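Local coordinates for protein NAGD (Escherichia coli, PDB 2C4N) that is a magnesium-dependent phosphatase of the HAD-like superfamily that hydrolyses ribonucleoside 5'-phosphates to the ribonucleoside and phosphate, at residues N5-I10 with N187-H192; D9-L14 with A53-T58; L38-N43 with S66-S71; T143-H148 with G175-W180; V197-N202 with E216-L221. One frame throughout, in Å; residues are numbered along the deposited sequence.

Contact 1: N5-I10 with N187-H192; sequences NVICDI and NKMQAH. With MG (magnesium ion), chain B.
M189 and I7 meet where helix 180-189 ends in a Schellman motif against strand 5-9, an inner strand of the Rossmann-like parallel sheet of HAD phosphatases. The contact is chiefly apolar. The M189 chain leaves its helix extended and then bends at its thioether (chi3 -78°), which sets CE against I7 CG1 at 3.5 Å; SD lies 4.0 Å from N5 CB and passes V6 O. I7 itself is flanked on the same helix by I182 and A185. A tighter meeting follows at A191, whose CB touches CG, OD1 and ND2 of the N5 amide together, with ND2 at 3.2 Å. Q190, with its positive phi of 56°, turns the chain out of the helix and so brings A191 there. At the far end of the strand, D9 OD2 binds the magnesium ion at 2.2 Å. Polar links between the two segments pass through solvent: one water accepts from N5 ND2 at 3.1 Å and from the backbone N of H192 at 3.0 Å.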
# COMPACT_ATOMS: atom_id res chain seq x y z
N ASN A 5 -29.41 -2.76 25.21
CA ASN A 5 -28.02 -2.72 25.66
C ASN A 5 -27.31 -1.55 24.97
O ASN A 5 -27.69 -1.14 23.88
CB ASN A 5 -27.31 -4.02 25.28
CG ASN A 5 -28.10 -5.25 25.69
OD1 ASN A 5 -28.05 -5.69 26.84
ND2 ASN A 5 -28.85 -5.81 24.74
N VAL A 6 -26.26 -1.03 25.60
CA VAL A 6 -25.55 0.10 25.03
C VAL A 6 -24.03 -0.00 25.12
O VAL A 6 -23.48 -0.27 26.18
CB VAL A 6 -25.95 1.42 25.72
CG1 VAL A 6 -25.17 2.59 25.12
CG2 VAL A 6 -27.46 1.66 25.58
N ILE A 7 -23.37 0.20 23.98
CA ILE A 7 -21.91 0.22 23.93
C ILE A 7 -21.62 1.69 23.61
O ILE A 7 -22.10 2.21 22.61
CB ILE A 7 -21.33 -0.63 22.79
CG1 ILE A 7 -21.57 -2.12 23.06
CG2 ILE A 7 -19.83 -0.37 22.67
CD1 ILE A 7 -21.07 -3.03 21.94
N CYS A 8 -20.87 2.35 24.48
CA CYS A 8 -20.57 3.75 24.24
C CYS A 8 -19.08 4.01 24.23
O CYS A 8 -18.37 3.69 25.19
CB CYS A 8 -21.24 4.62 25.31
SG CYS A 8 -21.06 6.40 25.03
N ASP A 9 -18.61 4.58 23.13
CA ASP A 9 -17.20 4.90 23.00
C ASP A 9 -16.84 5.99 24.01
O ASP A 9 -17.69 6.80 24.39
CB ASP A 9 -16.91 5.37 21.59
CG ASP A 9 -15.48 5.81 21.42
OD1 ASP A 9 -14.58 4.98 21.67
OD2 ASP A 9 -15.28 6.98 21.06
N ILE A 10 -15.59 6.02 24.44
CA ILE A 10 -15.16 7.00 25.43
C ILE A 10 -14.63 8.33 24.90
O ILE A 10 -15.27 9.37 25.06
CB ILE A 10 -14.09 6.37 26.37
CG1 ILE A 10 -14.76 5.29 27.22
CG2 ILE A 10 -13.45 7.44 27.26
CD1 ILE A 10 -13.80 4.46 28.06
N ASN A 187 -20.83 -10.10 24.24
CA ASN A 187 -20.72 -11.25 25.10
C ASN A 187 -20.56 -10.80 26.55
O ASN A 187 -21.02 -11.44 27.42
CB ASN A 187 -19.59 -12.23 24.70
CG ASN A 187 -19.70 -12.77 23.24
OD1 ASN A 187 -20.72 -12.67 22.60
ND2 ASN A 187 -18.60 -13.29 22.72
N LYS A 188 -19.86 -9.71 26.76
CA LYS A 188 -19.67 -9.17 28.11
C LYS A 188 -21.01 -8.79 28.72
O LYS A 188 -21.21 -8.89 29.92
CB LYS A 188 -18.73 -7.96 28.06
CG LYS A 188 -18.57 -7.20 29.38
CD LYS A 188 -17.50 -6.10 29.25
CE LYS A 188 -17.51 -5.10 30.42
NZ LYS A 188 -17.10 -5.68 31.72
N MET A 189 -21.94 -8.34 27.88
CA MET A 189 -23.27 -7.96 28.34
C MET A 189 -24.28 -9.08 28.13
O MET A 189 -25.45 -8.95 28.51
CB MET A 189 -23.78 -6.72 27.59
CG MET A 189 -22.93 -5.47 27.73
SD MET A 189 -23.69 -4.07 26.87
CE MET A 189 -23.25 -4.43 25.15
N GLN A 190 -23.83 -10.18 27.53
CA GLN A 190 -24.72 -11.30 27.24
C GLN A 190 -25.87 -10.74 26.42
O GLN A 190 -27.04 -11.06 26.64
CB GLN A 190 -25.26 -11.91 28.54
CG GLN A 190 -24.18 -12.41 29.49
CD GLN A 190 -24.73 -12.84 30.83
OE1 GLN A 190 -25.61 -13.70 30.91
NE2 GLN A 190 -24.23 -12.22 31.90
N ALA A 191 -25.52 -9.88 25.46
CA ALA A 191 -26.51 -9.23 24.61
C ALA A 191 -26.43 -9.65 23.16
O ALA A 191 -25.40 -10.15 22.69
CB ALA A 191 -26.35 -7.73 24.72
N HIS A 192 -27.53 -9.43 22.44
CA HIS A 192 -27.60 -9.73 21.02
C HIS A 192 -27.41 -8.44 20.24
O HIS A 192 -27.80 -7.36 20.70
CB HIS A 192 -28.96 -10.34 20.66
CG HIS A 192 -29.13 -11.75 21.15
ND1 HIS A 192 -30.14 -12.12 22.01
CD2 HIS A 192 -28.43 -12.87 20.89
CE1 HIS A 192 -30.05 -13.41 22.26
NE2 HIS A 192 -29.02 -13.89 21.59
MG MG B . -13.60 8.06 20.08
O HOH W 1 -29.99 -8.58 23.95
O HOH W 2 -28.60 -8.25 27.74
O HOH W 3 -13.73 6.63 18.26
O HOH W 4 -12.08 9.50 19.04

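Contact 2: D9-L14 with A53-T58; sequences DIDGVL and ANRFAT. With MG (magnesium ion), chain B; PO4 (phosphate ion), chain D.
I10 is the first residue of the loop after strand 5-9 to reach helix 49-58: its CG2 sits at the edge of the F56 ring, 3.9 Å from CE1. D11 comes next and faces two ways. Its carbonyl O binds the magnesium ion at 2.2 Å and its N donates to a bound phosphate, while OD1 forms a salt bridge with R55 NH2 at 2.8 Å. That bond is fairly straight (161°) and lies in the guanidinium plane, with the carboxylate turned 23° from it. R55 runs extended from CG to NE to span the gap, and its NH2 is also bonded to D17 O. A water bridges D11 OD2 and R55 NH1, a second tie that probably limits rotation of the carboxylate. G12 allows the turn with a positive phi of 84°, and L14 CD1 then returns to the F56 ring edge, 4.1 Å from CE2. D9, D11 and V13 fit the DxDx(T/V) signature of HAD phosphatases, with R55 probably orienting D11 for proton transfer.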
# COMPACT_ATOMS: atom_id res chain seq x y z
N ASP A 9 -18.61 4.58 23.13
CA ASP A 9 -17.20 4.90 23.00
C ASP A 9 -16.84 5.99 24.01
O ASP A 9 -17.69 6.80 24.39
CB ASP A 9 -16.91 5.37 21.59
CG ASP A 9 -15.48 5.81 21.42
OD1 ASP A 9 -14.58 4.98 21.67
OD2 ASP A 9 -15.28 6.98 21.06
N ILE A 10 -15.59 6.02 24.44
CA ILE A 10 -15.16 7.00 25.43
C ILE A 10 -14.63 8.33 24.90
O ILE A 10 -15.27 9.37 25.06
CB ILE A 10 -14.09 6.37 26.37
CG1 ILE A 10 -14.76 5.29 27.22
CG2 ILE A 10 -13.45 7.44 27.26
CD1 ILE A 10 -13.80 4.46 28.06
N ASP A 11 -13.47 8.30 24.27
CA ASP A 11 -12.86 9.53 23.77
C ASP A 11 -13.61 10.22 22.64
O ASP A 11 -13.94 9.61 21.63
CB ASP A 11 -11.41 9.24 23.37
CG ASP A 11 -10.57 8.81 24.56
OD1 ASP A 11 -10.43 9.62 25.50
OD2 ASP A 11 -10.06 7.67 24.57
N GLY A 12 -13.88 11.51 22.82
CA GLY A 12 -14.60 12.27 21.81
C GLY A 12 -16.10 12.11 21.94
O GLY A 12 -16.86 12.69 21.16
N VAL A 13 -16.53 11.32 22.92
CA VAL A 13 -17.94 11.06 23.16
C VAL A 13 -18.32 11.39 24.61
O VAL A 13 -19.23 12.18 24.87
CB VAL A 13 -18.28 9.58 22.90
CG1 VAL A 13 -19.75 9.31 23.20
CG2 VAL A 13 -17.96 9.22 21.44
N LEU A 14 -17.60 10.79 25.56
CA LEU A 14 -17.87 11.00 26.97
C LEU A 14 -16.79 11.87 27.60
O LEU A 14 -17.04 12.63 28.53
CB LEU A 14 -17.92 9.65 27.70
CG LEU A 14 -19.04 8.70 27.25
CD1 LEU A 14 -18.93 7.36 27.98
CD2 LEU A 14 -20.38 9.34 27.54
N ALA A 53 -12.17 4.42 35.79
CA ALA A 53 -13.19 4.88 36.72
C ALA A 53 -12.68 6.10 37.49
O ALA A 53 -13.43 7.04 37.73
CB ALA A 53 -13.57 3.75 37.69
N ASN A 54 -11.43 6.06 37.88
CA ASN A 54 -10.84 7.18 38.54
C ASN A 54 -10.76 8.44 37.67
O ASN A 54 -11.02 9.51 38.10
CB ASN A 54 -9.50 6.85 39.13
CG ASN A 54 -9.59 5.86 40.24
OD1 ASN A 54 -10.65 5.60 40.72
ND2 ASN A 54 -8.47 5.33 40.65
N ARG A 55 -10.38 8.23 36.42
CA ARG A 55 -10.30 9.31 35.45
C ARG A 55 -11.68 9.95 35.28
O ARG A 55 -11.81 11.18 35.26
CB ARG A 55 -9.80 8.77 34.11
CG ARG A 55 -9.86 9.76 32.95
CD ARG A 55 -9.47 9.06 31.65
NE ARG A 55 -9.76 9.86 30.46
CZ ARG A 55 -9.81 9.37 29.23
NH1 ARG A 55 -9.58 8.07 29.04
NH2 ARG A 55 -10.09 10.15 28.20
N PHE A 56 -12.71 9.11 35.17
CA PHE A 56 -14.08 9.59 35.02
C PHE A 56 -14.55 10.33 36.27
O PHE A 56 -15.16 11.39 36.19
CB PHE A 56 -15.03 8.42 34.74
CG PHE A 56 -15.24 8.13 33.27
CD1 PHE A 56 -14.16 7.87 32.44
CD2 PHE A 56 -16.52 8.12 32.73
CE1 PHE A 56 -14.35 7.59 31.07
CE2 PHE A 56 -16.72 7.85 31.37
CZ PHE A 56 -15.63 7.59 30.54
N ALA A 57 -14.26 9.75 37.43
CA ALA A 57 -14.66 10.35 38.70
C ALA A 57 -13.97 11.69 38.91
O ALA A 57 -14.57 12.64 39.41
CB ALA A 57 -14.34 9.40 39.85
N THR A 58 -12.70 11.78 38.52
CA THR A 58 -11.95 13.02 38.65
C THR A 58 -12.63 14.09 37.80
O THR A 58 -12.61 15.28 38.14
CB THR A 58 -10.49 12.84 38.17
OG1 THR A 58 -9.83 11.87 39.00
CG2 THR A 58 -9.74 14.16 38.23
MG MG B . -13.60 8.06 20.08
P PO4 D . -11.41 5.75 21.92
O1 PO4 D . -12.09 5.63 23.23
O2 PO4 D . -11.51 4.46 21.19
O3 PO4 D . -12.05 6.82 21.13
O4 PO4 D . -9.98 6.09 22.13
O HOH W 5 -9.93 6.22 26.91
O HOH W 3 -13.73 6.63 18.26
O HOH W 4 -12.08 9.50 19.04

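Contact 3: L38-N43 with S66-S71; sequences LVLLTN and SVFYTS. With PO4 (phosphate ion), chain D.
L40 and F68 pair across two neighbouring parallel strands of a beta-alpha-beta unit, in which helix 49-58 links strand 38-42 to strand 68-70 in the Rossmann-like sheet. Backbone bonds from L40 N to V67 O, Y69 N to L40 O and T42 N to Y69 O set the register. On one face, L40 CD1 touches both V67 CG2 and F68 CE2, 3.7 Å from the latter. The F68 ring stands beside its own backbone N (chi1 -64°); V67 CG2 lies 4.0 Å above the ring plane, offset toward the rim, and F56 of the covering helix meets the ring edge-to-face. A serine in place of F68 would probably open a gap beside L40 CD1 and leave F56 without its aromatic partner. The other face carries V39 CG1 alongside Y69 CB at 3.6 Å, while L41 CD1 bends over to Y69 O at 3.5 Å. Back on the L40 face, T42 holds OG1 opposite its backbone N (chi1 178°), facing the bound phosphate, which leaves CG2 to lie beside T70 CG2 at 3.6 Å. Just beyond, N43 N donates to phosphate O2 at 3.0 Å, as suits a likely substrate-binding residue. Beyond the strands, S71 OG donates to N43 O at 2.6 Å from well above the carbonyl plane.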
# COMPACT_ATOMS: atom_id res chain seq x y z
N LEU A 38 -24.46 -1.81 30.10
CA LEU A 38 -23.62 -0.78 29.52
C LEU A 38 -22.14 -1.13 29.47
O LEU A 38 -21.59 -1.65 30.44
CB LEU A 38 -23.79 0.52 30.31
CG LEU A 38 -22.92 1.73 29.94
CD1 LEU A 38 -23.38 2.28 28.60
CD2 LEU A 38 -23.02 2.80 31.02
N VAL A 39 -21.52 -0.82 28.35
CA VAL A 39 -20.09 -1.05 28.18
C VAL A 39 -19.48 0.24 27.65
O VAL A 39 -19.95 0.79 26.66
CB VAL A 39 -19.80 -2.19 27.17
CG1 VAL A 39 -18.33 -2.20 26.81
CG2 VAL A 39 -20.19 -3.53 27.78
N LEU A 40 -18.46 0.74 28.35
CA LEU A 40 -17.76 1.94 27.92
C LEU A 40 -16.49 1.42 27.26
O LEU A 40 -15.60 0.88 27.91
CB LEU A 40 -17.45 2.84 29.13
CG LEU A 40 -18.70 3.32 29.87
CD1 LEU A 40 -18.30 4.38 30.90
CD2 LEU A 40 -19.72 3.90 28.88
N LEU A 41 -16.44 1.59 25.95
CA LEU A 41 -15.35 1.08 25.13
C LEU A 41 -14.27 2.07 24.74
O LEU A 41 -14.53 3.24 24.48
CB LEU A 41 -15.96 0.48 23.86
CG LEU A 41 -15.04 -0.17 22.82
CD1 LEU A 41 -14.61 -1.54 23.33
CD2 LEU A 41 -15.77 -0.30 21.49
N THR A 42 -13.03 1.58 24.72
CA THR A 42 -11.91 2.39 24.27
C THR A 42 -10.92 1.48 23.57
O THR A 42 -10.66 0.36 24.00
CB THR A 42 -11.18 3.13 25.41
OG1 THR A 42 -10.07 3.84 24.85
CG2 THR A 42 -10.67 2.16 26.48
N ASN A 43 -10.37 1.98 22.46
CA ASN A 43 -9.41 1.22 21.68
C ASN A 43 -8.03 1.19 22.30
O ASN A 43 -7.18 0.39 21.90
CB ASN A 43 -9.31 1.81 20.28
CG ASN A 43 -9.70 0.83 19.21
OD1 ASN A 43 -10.57 -0.01 19.43
ND2 ASN A 43 -9.08 0.95 18.04
N SER A 66 -16.50 -2.02 36.46
CA SER A 66 -17.00 -3.09 35.61
C SER A 66 -17.54 -2.73 34.23
O SER A 66 -17.60 -3.59 33.36
CB SER A 66 -18.09 -3.86 36.35
OG SER A 66 -19.23 -3.04 36.59
N VAL A 67 -17.94 -1.48 34.03
CA VAL A 67 -18.48 -1.11 32.73
C VAL A 67 -17.42 -0.89 31.66
O VAL A 67 -17.73 -0.98 30.48
CB VAL A 67 -19.38 0.16 32.80
CG1 VAL A 67 -20.55 -0.09 33.73
CG2 VAL A 67 -18.57 1.37 33.24
N PHE A 68 -16.18 -0.64 32.06
CA PHE A 68 -15.12 -0.40 31.08
C PHE A 68 -14.62 -1.64 30.35
O PHE A 68 -14.50 -2.72 30.92
CB PHE A 68 -13.93 0.31 31.73
CG PHE A 68 -14.26 1.68 32.24
CD1 PHE A 68 -14.58 1.89 33.58
CD2 PHE A 68 -14.31 2.76 31.35
CE1 PHE A 68 -14.96 3.16 34.02
CE2 PHE A 68 -14.69 4.02 31.79
CZ PHE A 68 -15.02 4.22 33.13
N TYR A 69 -14.33 -1.46 29.07
CA TYR A 69 -13.81 -2.55 28.25
C TYR A 69 -12.79 -1.93 27.30
O TYR A 69 -13.14 -1.10 26.46
CB TYR A 69 -14.93 -3.22 27.45
CG TYR A 69 -14.59 -4.61 26.97
CD1 TYR A 69 -14.15 -5.59 27.86
CD2 TYR A 69 -14.70 -4.95 25.62
CE1 TYR A 69 -13.83 -6.88 27.43
CE2 TYR A 69 -14.38 -6.24 25.17
CZ TYR A 69 -13.95 -7.19 26.08
OH TYR A 69 -13.64 -8.46 25.65
N THR A 70 -11.53 -2.31 27.46
CA THR A 70 -10.46 -1.77 26.63
C THR A 70 -9.96 -2.83 25.66
O THR A 70 -10.30 -4.00 25.78
CB THR A 70 -9.26 -1.34 27.49
OG1 THR A 70 -8.59 -2.52 27.97
CG2 THR A 70 -9.72 -0.51 28.68
N SER A 71 -9.13 -2.40 24.71
CA SER A 71 -8.58 -3.33 23.73
C SER A 71 -7.65 -4.33 24.41
O SER A 71 -7.36 -5.38 23.85
CB SER A 71 -7.81 -2.58 22.64
OG SER A 71 -6.76 -1.81 23.18
P PO4 D . -11.41 5.75 21.92
O1 PO4 D . -12.09 5.63 23.23
O2 PO4 D . -11.51 4.46 21.19
O3 PO4 D . -12.05 6.82 21.13
O4 PO4 D . -9.98 6.09 22.13

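Contact 4: T143-H148 with G175-W180; sequences TNPDTH and GKPSPW. With PO4 (phosphate ion), chain C; PO4 (phosphate ion), chain D.
The P145 and P177 rings overlap while running opposite ways, P145 CG 3.9 Å from P177 CD. The P145 ring also rests its CD on K176 O at 3.3 Å, and the peptide bond before P177 is cis. In the backbone, G175 N donates to T143 O at 2.8 Å in a bent bond. N144 turns its amide along its own loop, accepting from T143 OG1 with OD1 and donating with ND2 to D146 OD2 at 2.8 Å. This last bond is almost straight (176°) and lies in the amide plane, reaching the carboxylate on its anti side. D146 OD1 thereby faces one phosphate, 2.6 Å from its O3. Replacing D146 by an alanine is likely to leave N144 ND2 and N43 ND2 without their shared acceptor and phosphate O3 without the carboxylate beside it. K176 approaches from the other segment, bent at chi3 (-72°), and its NZ donates to O4 of that phosphate and to O2 of a second, 2.9 Å each, besides salt bridges to D206 and D9. K176 and D146, the latter probably conferring specificity, meet one phosphate from different segments, consistent with the substrate pocket of a capped HAD phosphatase.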
# COMPACT_ATOMS: atom_id res chain seq x y z
N THR A 143 -3.29 -5.01 19.89
CA THR A 143 -4.48 -4.47 20.54
C THR A 143 -5.32 -3.51 19.70
O THR A 143 -6.54 -3.62 19.68
CB THR A 143 -4.12 -3.78 21.89
OG1 THR A 143 -3.19 -2.72 21.67
CG2 THR A 143 -3.53 -4.78 22.86
N ASN A 144 -4.69 -2.56 19.01
CA ASN A 144 -5.45 -1.60 18.21
C ASN A 144 -4.59 -1.02 17.08
O ASN A 144 -3.38 -0.85 17.24
CB ASN A 144 -5.99 -0.48 19.11
CG ASN A 144 -4.90 0.28 19.85
OD1 ASN A 144 -4.13 -0.30 20.63
ND2 ASN A 144 -4.83 1.59 19.62
N PRO A 145 -5.21 -0.70 15.94
CA PRO A 145 -4.51 -0.15 14.77
C PRO A 145 -4.11 1.33 14.80
O PRO A 145 -3.35 1.78 13.94
CB PRO A 145 -5.47 -0.46 13.63
CG PRO A 145 -6.81 -0.25 14.28
CD PRO A 145 -6.65 -0.89 15.66
N ASP A 146 -4.61 2.07 15.78
CA ASP A 146 -4.29 3.49 15.89
C ASP A 146 -2.77 3.72 15.83
O ASP A 146 -2.01 3.07 16.55
CB ASP A 146 -4.86 4.03 17.20
CG ASP A 146 -6.34 3.78 17.32
OD1 ASP A 146 -7.13 4.65 16.90
OD2 ASP A 146 -6.72 2.71 17.83
N THR A 147 -2.34 4.66 14.99
CA THR A 147 -0.90 4.92 14.84
C THR A 147 -0.32 5.79 15.96
O THR A 147 0.87 5.70 16.25
CB THR A 147 -0.59 5.59 13.48
OG1 THR A 147 -1.21 6.89 13.43
CG2 THR A 147 -1.12 4.74 12.35
N HIS A 148 -1.16 6.61 16.58
CA HIS A 148 -0.68 7.47 17.66
C HIS A 148 -1.79 7.83 18.63
O HIS A 148 -2.97 7.75 18.29
CB HIS A 148 -0.05 8.74 17.07
CG HIS A 148 -0.98 9.52 16.20
ND1 HIS A 148 -2.03 10.27 16.70
CD2 HIS A 148 -1.02 9.69 14.86
CE1 HIS A 148 -2.66 10.86 15.71
NE2 HIS A 148 -2.07 10.52 14.58
N GLY A 175 -8.89 -4.42 18.33
CA GLY A 175 -9.78 -3.28 18.47
C GLY A 175 -10.49 -2.79 17.21
O GLY A 175 -10.31 -3.36 16.13
N LYS A 176 -11.29 -1.74 17.36
CA LYS A 176 -12.02 -1.15 16.24
C LYS A 176 -11.00 -0.78 15.17
O LYS A 176 -9.87 -0.42 15.49
CB LYS A 176 -12.75 0.12 16.69
CG LYS A 176 -13.78 -0.08 17.78
CD LYS A 176 -14.26 1.27 18.32
CE LYS A 176 -13.18 1.95 19.17
NZ LYS A 176 -13.50 3.38 19.43
N PRO A 177 -11.38 -0.82 13.88
CA PRO A 177 -12.68 -1.14 13.28
C PRO A 177 -13.05 -2.62 13.19
O PRO A 177 -14.08 -2.96 12.61
CB PRO A 177 -12.58 -0.49 11.90
CG PRO A 177 -11.14 -0.71 11.55
CD PRO A 177 -10.43 -0.36 12.85
N SER A 178 -12.23 -3.49 13.76
CA SER A 178 -12.53 -4.91 13.73
C SER A 178 -13.86 -5.18 14.44
O SER A 178 -14.08 -4.75 15.57
CB SER A 178 -11.41 -5.69 14.43
OG SER A 178 -11.77 -7.06 14.57
N PRO A 179 -14.78 -5.89 13.76
CA PRO A 179 -16.09 -6.19 14.36
C PRO A 179 -15.99 -7.13 15.56
O PRO A 179 -16.87 -7.14 16.42
CB PRO A 179 -16.85 -6.82 13.20
CG PRO A 179 -16.22 -6.21 11.98
CD PRO A 179 -14.76 -6.26 12.34
N TRP A 180 -14.92 -7.91 15.64
CA TRP A 180 -14.78 -8.85 16.75
C TRP A 180 -14.88 -8.22 18.14
O TRP A 180 -15.51 -8.78 19.03
CB TRP A 180 -13.47 -9.63 16.65
CG TRP A 180 -13.42 -10.72 17.66
CD1 TRP A 180 -13.94 -11.98 17.54
CD2 TRP A 180 -12.91 -10.63 19.00
NE1 TRP A 180 -13.79 -12.68 18.71
CE2 TRP A 180 -13.16 -11.87 19.63
CE3 TRP A 180 -12.26 -9.62 19.72
CZ2 TRP A 180 -12.79 -12.13 20.95
CZ3 TRP A 180 -11.90 -9.88 21.04
CH2 TRP A 180 -12.16 -11.12 21.64
P PO4 C . -10.42 5.14 17.61
O1 PO4 C . -9.99 5.28 19.02
O2 PO4 C . -10.18 6.42 16.90
O3 PO4 C . -9.64 4.06 16.96
O4 PO4 C . -11.86 4.80 17.56
P PO4 D . -11.41 5.75 21.92
O1 PO4 D . -12.09 5.63 23.23
O2 PO4 D . -11.51 4.46 21.19
O3 PO4 D . -12.05 6.82 21.13
O4 PO4 D . -9.98 6.09 22.13

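Contact 5: V197-N202 with E216-L221; sequences VIVGDN and ETILVL. With MG (magnesium ion), chain B; PO4 (phosphate ion), chain C.
I198 and I218 share the central bonds of a parallel strand pair. I198 N donates to E216 O, and I198 O accepts from I218 N at 3.0 Å, nearly in line with the carbonyl. G200 bonds the same partner strand twice: its N reaches I218 O and its O receives V220 N at 3.0 Å. Past the strand end, D201 OD1 binds the magnesium ion at 2.3 Å, and OD2 accepts from a magnesium-bound water at 2.8 Å as well as from V224 N. The D206 carboxylate takes N202 N and, weakly, D201 N. N202 caps the following helix, OD1 accepting from R204 N, while ND2 makes a weak bond to phosphate O2 at 3.3 Å. Apolar contacts fill both faces: V197 CG2 lies 3.7 Å from I218 CG1, and I198 CG2 is 3.6 Å from T217 CG2. The pair belongs to a beta-alpha-beta unit; helix 203-212 packs I207 on T217 and L219, strand 5-9 flanks V197 and V199, and strand 239-241 lies beyond I218.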
# COMPACT_ATOMS: atom_id res chain seq x y z
N VAL A 197 -27.06 -0.85 20.64
CA VAL A 197 -26.67 0.32 19.88
C VAL A 197 -25.27 0.69 20.33
O VAL A 197 -24.89 0.43 21.48
CB VAL A 197 -27.61 1.53 20.18
CG1 VAL A 197 -27.54 1.90 21.66
CG2 VAL A 197 -27.23 2.72 19.31
N ILE A 198 -24.48 1.25 19.43
CA ILE A 198 -23.16 1.70 19.80
C ILE A 198 -23.13 3.18 19.51
O ILE A 198 -23.65 3.63 18.49
CB ILE A 198 -22.03 0.99 19.00
CG1 ILE A 198 -20.68 1.64 19.35
CG2 ILE A 198 -22.29 1.08 17.49
CD1 ILE A 198 -19.48 0.85 18.87
N VAL A 199 -22.57 3.95 20.43
CA VAL A 199 -22.46 5.40 20.27
C VAL A 199 -20.97 5.70 20.08
O VAL A 199 -20.15 5.25 20.88
CB VAL A 199 -22.96 6.15 21.53
CG1 VAL A 199 -22.85 7.65 21.31
CG2 VAL A 199 -24.40 5.77 21.83
N GLY A 200 -20.64 6.44 19.03
CA GLY A 200 -19.24 6.76 18.80
C GLY A 200 -19.06 8.04 18.02
O GLY A 200 -20.02 8.56 17.44
N ASP A 201 -17.83 8.55 17.98
CA ASP A 201 -17.54 9.79 17.28
C ASP A 201 -16.73 9.59 16.00
O ASP A 201 -16.55 10.53 15.23
CB ASP A 201 -16.76 10.75 18.18
CG ASP A 201 -15.41 10.19 18.56
OD1 ASP A 201 -15.38 9.07 19.09
OD2 ASP A 201 -14.38 10.87 18.33
N ASN A 202 -16.24 8.37 15.78
CA ASN A 202 -15.43 8.10 14.59
C ASN A 202 -16.14 7.17 13.60
O ASN A 202 -16.30 5.98 13.85
CB ASN A 202 -14.10 7.47 14.99
CG ASN A 202 -13.08 7.49 13.87
OD1 ASN A 202 -13.45 7.47 12.69
ND2 ASN A 202 -11.81 7.53 14.22
N GLU A 216 -27.22 -1.09 15.74
CA GLU A 216 -27.77 0.20 15.36
C GLU A 216 -26.65 1.13 15.80
O GLU A 216 -25.98 0.86 16.80
CB GLU A 216 -29.05 0.50 16.14
CG GLU A 216 -30.31 -0.10 15.55
CD GLU A 216 -31.58 0.35 16.25
OE1 GLU A 216 -31.48 1.10 17.26
OE2 GLU A 216 -32.67 -0.04 15.80
N THR A 217 -26.43 2.21 15.07
CA THR A 217 -25.35 3.12 15.40
C THR A 217 -25.77 4.57 15.58
O THR A 217 -26.68 5.05 14.90
CB THR A 217 -24.26 3.09 14.31
OG1 THR A 217 -24.85 3.46 13.06
CG2 THR A 217 -23.66 1.68 14.18
N ILE A 218 -25.10 5.26 16.50
CA ILE A 218 -25.36 6.67 16.75
C ILE A 218 -24.04 7.40 16.68
O ILE A 218 -23.11 7.10 17.44
CB ILE A 218 -25.97 6.93 18.15
CG1 ILE A 218 -27.33 6.25 18.27
CG2 ILE A 218 -26.12 8.44 18.37
CD1 ILE A 218 -28.00 6.46 19.62
N LEU A 219 -23.94 8.35 15.77
CA LEU A 219 -22.72 9.13 15.63
C LEU A 219 -22.90 10.46 16.35
O LEU A 219 -23.89 11.15 16.13
CB LEU A 219 -22.43 9.42 14.15
CG LEU A 219 -21.28 10.40 13.87
CD1 LEU A 219 -19.93 9.72 14.10
CD2 LEU A 219 -21.37 10.88 12.42
N VAL A 220 -21.95 10.82 17.21
CA VAL A 220 -22.01 12.12 17.86
C VAL A 220 -20.96 12.94 17.14
O VAL A 220 -19.98 12.39 16.65
CB VAL A 220 -21.71 12.06 19.38
CG1 VAL A 220 -22.88 11.44 20.11
CG2 VAL A 220 -20.42 11.28 19.65
N LEU A 221 -21.17 14.25 17.06
CA LEU A 221 -20.26 15.14 16.35
C LEU A 221 -19.29 15.86 17.27
O LEU A 221 -18.63 16.83 16.87
CB LEU A 221 -21.08 16.16 15.56
CG LEU A 221 -22.13 15.56 14.60
CD1 LEU A 221 -23.04 16.66 14.06
CD2 LEU A 221 -21.42 14.82 13.48
MG MG B . -13.60 8.06 20.08
P PO4 C . -10.42 5.14 17.61
O1 PO4 C . -9.99 5.28 19.02
O2 PO4 C . -10.18 6.42 16.90
O3 PO4 C . -9.64 4.06 16.96
O4 PO4 C . -11.86 4.80 17.56
O HOH W 4 -12.08 9.50 19.04
O HOH W 3 -13.73 6.63 18.26

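Overall arrangement
From the N terminus, strand 5-9 opens contact 1, which closes only at 187-192 and so draws about three quarters of the chain into a loop. D9 and I10, shared with contact 2, start a shorter loop closed by helix 49-58. Contact 3 lies inside the loop of contact 1 and crosses contact 2, since helix 49-58 falls between its two strands. Contact 4, also nested within contact 1 but later than contact 3, ties the cap-side loop 143-148 to the core. Contact 5 follows contact 1 in series and extends the same sheet on the flank of strand 5-9 away from contact 3's strands. Contacts 1, 2 and 5 converge on the magnesium ion, contacts 2, 3 and 4 on one phosphate.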